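Local atomic coordinates of uncharacterized protein (Photobacterium profundum, PDB entry 3R87), a protein that is a hot-dog-fold thioesterase of the 4-hydroxybenzoyl-CoA thioesterase family, probably hydrolysing acyl thioester substrates. Residues A[6-11]-A[77-82]; A[31-36]-A[92-97]. All blocks are in the same frame, centred on the assembly; numbering follows the deposited sequence. Where two conformers were deposited one is given.

How the interactions relate
Both interactions build the hot-dog fold around one antiparallel sheet. Interaction 1 pairs strand 7-12 with strand 75-85, and interaction 2 packs helix 28-41, the central helix, on the next strand, 89-97. Their centres lie about 6 Å apart. Strands 75-85 and 89-97 are neighbours, joined by probable backbone hydrogen bonds, Arg79 N to Glu95 O at 2.8 Å and Trp97 N to Asp77 O at 2.9 Å. On the helix side, Thr80 CG2 of interaction 1 packs against Trp92 CE3 at 3.4 Å; on the other side, Arg79 makes a cation-pi contact with Trp97, Arg79 NH1 lying 3.3 Å from Trp97 CD2. Both contacts lie away from His53 and Asp127, the magnesium-binding residues.

Interaction 1. Residues A[6-11]-A[77-82]; sequences IYHHPV and DIRTSF
Tyr7 and Thr80 form a hydrogen-bonded pair in the antiparallel ladder joining the N-terminal strand 7-12 to strand 75-85 of the hot-dog sheet: Tyr7 N gives an almost straight bond to Thr80 O (2.8 Å, 179°), and Thr80 N returns one to Tyr7 O. His9 and Ile78 repeat the pattern, His9 O taking Ile78 N at 2.8 Å and His9 N reaching Ile78 O along a more bent path (143°). The carbonyls of Tyr7, Ile78 and Thr80 also receive CA-H...O contacts. On the face of His8 and Arg79, Asp77 CG lies anti to the backbone N (chi1 -170°), bringing the carboxylate to His8. His8 ND1 donates to the syn lone pair of Asp77 OD2 at 2.7 Å, ring and carboxylate nearly coplanar. Asp77 OD2 takes a second bond from Arg79 NE (2.8 Å), from above the carboxylate plane. On the face of Tyr7, His9, Ile78 and Thr80, Thr80 OG1 is hydrogen-bonded to Gln94 NE2, and the His9 ring stacks on His39. Val11 CG2 packs on Ile78 CG1 at 3.6 Å. One carboxylate oxygen thus ties His8 across the strands to an Asp77-Arg79 salt bridge; the arginine probably tempers the carboxylate's pull on the imidazole.

Interaction 2. Residues A[31-36]-A[92-97]; sequences KYFERA and WRQEVW
Phe33 and Gln94 pass alongside each other in opposite directions, the ring reaching from the helix to the strand and the amide from the strand to the helix. Gln94 CB sits almost over the centre of the Phe33 ring, 3.6 Å from its centroid, a CH-pi contact. At the far end of the ring, Phe33 CZ comes within 3.4 Å of Gln94 O. Val96 CG2 approaches the ring obliquely and touches Phe33 CE1 at 3.6 Å, the two side chains crossing at about a right angle.

The amide makes the polar link. Gln94 CG lies opposite its own carbonyl carbon (chi1 -54°), and the chain beyond is extended, which carries Gln94 NE2 to Phe33 O at 3.0 Å. The N-H points well at the oxygen (164°), yet it arrives from the side of the carbonyl, with a C=O...N angle of 114°. Ala36 CB, one turn further along the helix, lies 3.8 Å from Gln94 NE2.

A second shell fixes the rotation of this amide. Gln94 NE2 also bonds to Thr80 OG1 on the adjacent strand, and Gln94 OE1 accepts from Arg37 NH1 of the same helix as Phe33. Val106, on the strand beyond, packs against both Phe33 and Val96. On the side of the helix turned from strand 92-97, Arg35 makes a salt bridge to Glu16 of the second subunit.

This packing is part of the hot-dog core, in which the sheet wraps around its central helix. Within that buried layer the glutamine carries out two tasks at once: its methylene covers an aromatic face, and its amide, satisfied at both nitrogen and oxygen, links helix 28-41 to strands 89-97 and 75-85.

Interaction 1. Residues A[6-11]-A[77-82]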
loop_
_atom_site.group_PDB
_atom_site.type_symbol
_atom_site.label_atom_id
_atom_site.label_comp_id
_atom_site.label_asym_id
_atom_site.label_seq_id
_atom_site.Cartn_x
_atom_site.Cartn_y
_atom_site.Cartn_z
ATOM N N ILE A 6 -0.756 -7.469 27.862
ATOM C CA ILE A 6 -0.145 -7.315 26.562
ATOM C C ILE A 6 -0.544 -8.478 25.658
ATOM O O ILE A 6 -0.411 -9.631 26.016
ATOM C CB ILE A 6 1.356 -7.144 26.666
ATOM C CG1 ILE A 6 1.699 -5.856 27.450
ATOM C CG2 ILE A 6 2.007 -7.200 25.303
ATOM C CD1 ILE A 6 3.186 -5.626 27.736
ATOM N N TYR A 7 -1.071 -8.159 24.496
ATOM C CA TYR A 7 -1.374 -9.104 23.425
ATOM C C TYR A 7 -0.223 -9.098 22.428
ATOM O O TYR A 7 0.398 -8.049 22.219
ATOM C CB TYR A 7 -2.675 -8.708 22.704
ATOM C CG TYR A 7 -3.879 -8.767 23.612
ATOM C CD1 TYR A 7 -4.709 -9.885 23.599
ATOM C CD2 TYR A 7 -4.217 -7.737 24.457
ATOM C CE1 TYR A 7 -5.816 -9.945 24.465
ATOM C CE2 TYR A 7 -5.327 -7.787 25.333
ATOM C CZ TYR A 7 -6.105 -8.878 25.302
ATOM O OH TYR A 7 -7.188 -8.945 26.145
ATOM N N HIS A 8 0.026 -10.215 21.794
ATOM C CA HIS A 8 1.105 -10.395 20.860
ATOM C C HIS A 8 0.559 -10.782 19.492
ATOM O O HIS A 8 -0.283 -11.678 19.408
ATOM C CB HIS A 8 2.051 -11.511 21.358
ATOM C CG HIS A 8 2.696 -11.205 22.661
ATOM N ND1 HIS A 8 3.944 -10.686 22.756
ATOM C CD2 HIS A 8 2.227 -11.346 23.940
ATOM C CE1 HIS A 8 4.258 -10.500 24.051
ATOM N NE2 HIS A 8 3.222 -10.892 24.767
ATOM N N HIS A 9 1.078 -10.166 18.426
ATOM C CA HIS A 9 0.672 -10.489 17.053
ATOM C C HIS A 9 1.879 -10.414 16.188
ATOM O O HIS A 9 2.511 -9.386 16.103
ATOM C CB HIS A 9 -0.385 -9.448 16.587
ATOM C CG HIS A 9 -0.766 -9.617 15.128
ATOM N ND1 HIS A 9 -1.375 -10.739 14.674
ATOM C CD2 HIS A 9 -0.513 -8.839 14.008
ATOM C CE1 HIS A 9 -1.484 -10.666 13.335
ATOM N NE2 HIS A 9 -1.034 -9.485 12.916
ATOM N N PRO A 10 2.240 -11.502 15.510
ATOM C CA PRO A 10 3.453 -11.479 14.683
ATOM C C PRO A 10 3.206 -10.783 13.362
ATOM O O PRO A 10 2.129 -10.919 12.781
ATOM C CB PRO A 10 3.758 -12.961 14.451
ATOM C CG PRO A 10 2.393 -13.627 14.561
ATOM C CD PRO A 10 1.604 -12.863 15.521
ATOM N N VAL A 11 4.214 -10.093 12.860
ATOM C CA VAL A 11 4.178 -9.511 11.528
ATOM C C VAL A 11 5.491 -9.803 10.833
ATOM O O VAL A 11 6.556 -9.394 11.324
ATOM C CB VAL A 11 3.916 -7.963 11.567
ATOM C CG1 VAL A 11 4.157 -7.357 10.171
ATOM C CG2 VAL A 11 2.484 -7.751 12.042
ATOM N N ASP A 77 7.221 -8.685 16.597
ATOM C CA ASP A 77 6.080 -8.865 17.489
ATOM C C ASP A 77 5.407 -7.528 17.684
ATOM O O ASP A 77 6.044 -6.572 18.134
ATOM C CB ASP A 77 6.566 -9.412 18.830
ATOM C CG ASP A 77 5.464 -9.860 19.760
ATOM O OD1 ASP A 77 4.316 -10.008 19.351
ATOM O OD2 ASP A 77 5.795 -10.075 20.954
ATOM N N ILE A 78 4.127 -7.443 17.337
ATOM C CA ILE A 78 3.324 -6.276 17.665
ATOM C C ILE A 78 2.709 -6.543 19.042
ATOM O O ILE A 78 2.019 -7.539 19.216
ATOM C CB ILE A 78 2.222 -5.993 16.633
ATOM C CG1 ILE A 78 2.716 -6.054 15.210
ATOM C CG2 ILE A 78 1.511 -4.725 17.010
ATOM C CD1 ILE A 78 3.750 -5.050 14.942
ATOM N N ARG A 79 2.986 -5.656 19.983
ATOM C CA ARG A 79 2.570 -5.843 21.385
ATOM C C ARG A 79 1.582 -4.758 21.714
ATOM O O ARG A 79 1.916 -3.551 21.621
ATOM C CB ARG A 79 3.799 -5.799 22.269
ATOM C CG ARG A 79 4.771 -6.905 21.954
ATOM C CD ARG A 79 5.927 -6.979 22.923
ATOM N NE ARG A 79 6.823 -8.045 22.559
ATOM C CZ ARG A 79 8.006 -8.237 23.132
ATOM N NH1 ARG A 79 8.416 -7.375 24.094
ATOM N NH2 ARG A 79 8.771 -9.223 22.732
ATOM N N THR A 80 0.381 -5.142 22.126
ATOM C CA THR A 80 -0.742 -4.233 22.247
ATOM C C THR A 80 -1.405 -4.359 23.609
ATOM O O THR A 80 -1.669 -5.474 24.063
ATOM C CB THR A 80 -1.798 -4.585 21.171
ATOM O OG1 THR A 80 -1.220 -4.399 19.877
ATOM C CG2 THR A 80 -3.054 -3.749 21.252
ATOM N N SER A 81 -1.748 -3.247 24.214
ATOM C CA SER A 81 -2.651 -3.223 25.340
ATOM C C SER A 81 -3.685 -2.128 25.134
ATOM O O SER A 81 -3.496 -1.225 24.308
ATOM C CB SER A 81 -1.913 -3.027 26.678
ATOM O OG SER A 81 -1.303 -1.772 26.670
ATOM N N PHE A 82 -4.799 -2.195 25.854
ATOM C CA PHE A 82 -5.865 -1.208 25.776
ATOM C C PHE A 82 -6.337 -0.827 27.113
ATOM O O PHE A 82 -6.239 -1.592 28.100
ATOM C CB PHE A 82 -7.095 -1.666 24.893
ATOM C CG PHE A 82 -7.838 -2.814 25.458
ATOM C CD1 PHE A 82 -7.557 -4.177 25.132
ATOM C CD2 PHE A 82 -8.896 -2.567 26.372
ATOM C CE1 PHE A 82 -8.268 -5.218 25.684
ATOM C CE2 PHE A 82 -9.558 -3.656 26.934
ATOM C CZ PHE A 82 -9.273 -5.007 26.562
#

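Interaction 2. Residues A[31-36]-A[92-97]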
loop_
_atom_site.group_PDB
_atom_site.type_symbol
_atom_site.label_atom_id
_atom_site.label_comp_id
_atom_site.label_asym_id
_atom_site.label_seq_id
_atom_site.Cartn_x
_atom_site.Cartn_y
_atom_site.Cartn_z
ATOM N N LYS A 31 -0.451 0.244 9.736
ATOM C CA LYS A 31 -1.198 -0.921 9.236
ATOM C C LYS A 31 -1.051 -2.108 10.210
ATOM O O LYS A 31 -2.031 -2.803 10.501
ATOM C CB LYS A 31 -0.680 -1.345 7.848
ATOM C CG LYS A 31 -0.857 -0.306 6.804
ATOM C CD LYS A 31 -0.277 -0.735 5.465
ATOM C CE LYS A 31 -0.473 0.382 4.409
ATOM N NZ LYS A 31 -0.430 -0.116 2.981
ATOM N N TYR A 32 0.198 -2.355 10.646
ATOM C CA TYR A 32 0.419 -3.489 11.525
ATOM C C TYR A 32 -0.334 -3.296 12.843
ATOM O O TYR A 32 -0.868 -4.251 13.391
ATOM C CB TYR A 32 1.900 -3.640 11.834
ATOM C CG TYR A 32 2.810 -3.700 10.601
ATOM C CD1 TYR A 32 2.362 -4.099 9.332
ATOM C CD2 TYR A 32 4.125 -3.296 10.742
ATOM C CE1 TYR A 32 3.222 -4.037 8.248
ATOM C CE2 TYR A 32 4.999 -3.243 9.659
ATOM C CZ TYR A 32 4.511 -3.597 8.398
ATOM O OH TYR A 32 5.366 -3.465 7.346
ATOM N N PHE A 33 -0.372 -2.046 13.341
ATOM C CA PHE A 33 -1.111 -1.763 14.544
ATOM C C PHE A 33 -2.593 -2.029 14.348
ATOM O O PHE A 33 -3.258 -2.540 15.242
ATOM C CB PHE A 33 -0.848 -0.365 15.024
ATOM C CG PHE A 33 0.519 -0.098 15.586
ATOM C CD1 PHE A 33 1.409 -1.110 15.932
ATOM C CD2 PHE A 33 0.919 1.205 15.852
ATOM C CE1 PHE A 33 2.616 -0.860 16.537
ATOM C CE2 PHE A 33 2.157 1.458 16.459
ATOM C CZ PHE A 33 3.010 0.437 16.790
ATOM N N GLU A 34 -3.136 -1.671 13.168
ATOM C CA GLU A 34 -4.526 -1.937 12.852
ATOM C C GLU A 34 -4.806 -3.448 12.895
ATOM O O GLU A 34 -5.805 -3.872 13.501
ATOM C CB GLU A 34 -4.893 -1.322 11.506
ATOM C CG GLU A 34 -6.374 -1.239 11.248
ATOM C CD GLU A 34 -7.062 -2.579 10.875
ATOM O OE1 GLU A 34 -6.471 -3.390 10.224
ATOM O OE2 GLU A 34 -8.250 -2.785 11.203
ATOM N N ARG A 35 -3.949 -4.248 12.268
ATOM C CA ARG A 35 -4.144 -5.689 12.272
ATOM C C ARG A 35 -4.210 -6.192 13.698
ATOM O O ARG A 35 -5.035 -7.030 14.067
ATOM C CB ARG A 35 -2.994 -6.398 11.556
ATOM C CG ARG A 35 -2.802 -6.037 10.103
ATOM C CD ARG A 35 -1.597 -6.770 9.563
ATOM N NE ARG A 35 -1.157 -6.219 8.297
ATOM C CZ ARG A 35 -0.014 -6.515 7.699
ATOM N NH1 ARG A 35 0.789 -7.433 8.252
ATOM N NH2 ARG A 35 0.348 -5.862 6.618
ATOM N N ALA A 36 -3.262 -5.729 14.522
ATOM C CA ALA A 36 -3.147 -6.223 15.882
ATOM C C ALA A 36 -4.395 -5.858 16.688
ATOM O O ALA A 36 -4.843 -6.681 17.521
ATOM C CB ALA A 36 -1.874 -5.691 16.501
ATOM N N TRP A 92 -5.148 2.738 23.122
ATOM C CA TRP A 92 -4.310 1.610 22.790
ATOM C C TRP A 92 -2.862 2.016 22.906
ATOM O O TRP A 92 -2.465 3.097 22.422
ATOM C CB TRP A 92 -4.605 1.114 21.389
ATOM C CG TRP A 92 -6.009 0.702 21.123
ATOM C CD1 TRP A 92 -7.059 1.482 20.763
ATOM C CD2 TRP A 92 -6.528 -0.644 21.157
ATOM N NE1 TRP A 92 -8.169 0.706 20.582
ATOM C CE2 TRP A 92 -7.884 -0.603 20.800
ATOM C CE3 TRP A 92 -5.937 -1.906 21.390
ATOM C CZ2 TRP A 92 -8.682 -1.763 20.673
ATOM C CZ3 TRP A 92 -6.712 -3.040 21.276
ATOM C CH2 TRP A 92 -8.061 -2.956 20.959
ATOM N N ARG A 93 -2.034 1.172 23.513
ATOM C CA ARG A 93 -0.599 1.277 23.477
ATOM C C ARG A 93 -0.109 0.151 22.588
ATOM O O ARG A 93 -0.403 -1.018 22.880
ATOM C CB ARG A 93 0.005 1.168 24.883
ATOM C CG ARG A 93 1.513 1.116 24.891
ATOM C CD ARG A 93 2.110 2.433 24.496
ATOM N NE ARG A 93 3.544 2.443 24.723
ATOM C CZ ARG A 93 4.218 3.507 25.130
ATOM N NH1 ARG A 93 3.668 4.745 25.179
ATOM N NH2 ARG A 93 5.502 3.331 25.381
ATOM N N GLN A 94 0.644 0.452 21.533
ATOM C CA GLN A 94 1.079 -0.542 20.601
ATOM C C GLN A 94 2.534 -0.358 20.302
ATOM O O GLN A 94 3.010 0.788 20.137
ATOM C CB GLN A 94 0.229 -0.557 19.319
ATOM C CG GLN A 94 -1.249 -0.694 19.642
ATOM C CD GLN A 94 -2.077 -0.977 18.422
ATOM O OE1 GLN A 94 -2.665 -0.048 17.844
ATOM N NE2 GLN A 94 -2.091 -2.224 17.983
ATOM N N GLU A 95 3.296 -1.444 20.216
ATOM C CA GLU A 95 4.710 -1.371 20.020
ATOM C C GLU A 95 5.178 -2.444 19.060
ATOM O O GLU A 95 4.706 -3.576 19.109
ATOM C CB GLU A 95 5.481 -1.545 21.349
ATOM C CG GLU A 95 5.061 -0.475 22.374
ATOM C CD GLU A 95 5.784 -0.533 23.679
ATOM O OE1 GLU A 95 6.618 -1.460 23.895
ATOM O OE2 GLU A 95 5.520 0.359 24.529
ATOM N N VAL A 96 6.119 -2.095 18.182
ATOM C CA VAL A 96 6.781 -3.080 17.319
ATOM C C VAL A 96 8.099 -3.457 17.930
ATOM O O VAL A 96 8.948 -2.585 18.172
ATOM C CB VAL A 96 7.074 -2.440 15.921
ATOM C CG1 VAL A 96 7.820 -3.443 15.061
ATOM C CG2 VAL A 96 5.839 -1.893 15.275
ATOM N N TRP A 97 8.296 -4.769 18.157
ATOM C CA TRP A 97 9.560 -5.260 18.720
ATOM C C TRP A 97 10.241 -6.161 17.672
ATOM O O TRP A 97 9.676 -7.200 17.248
ATOM C CB TRP A 97 9.266 -6.081 19.998
ATOM C CG TRP A 97 8.962 -5.167 21.151
ATOM C CD1 TRP A 97 7.856 -4.386 21.326
ATOM C CD2 TRP A 97 9.789 -4.922 22.282
ATOM N NE1 TRP A 97 7.952 -3.686 22.508
ATOM C CE2 TRP A 97 9.144 -4.001 23.096
ATOM C CE3 TRP A 97 11.066 -5.412 22.672
ATOM C CZ2 TRP A 97 9.682 -3.546 24.313
ATOM C CZ3 TRP A 97 11.582 -4.988 23.867
ATOM C CH2 TRP A 97 10.905 -4.077 24.675
#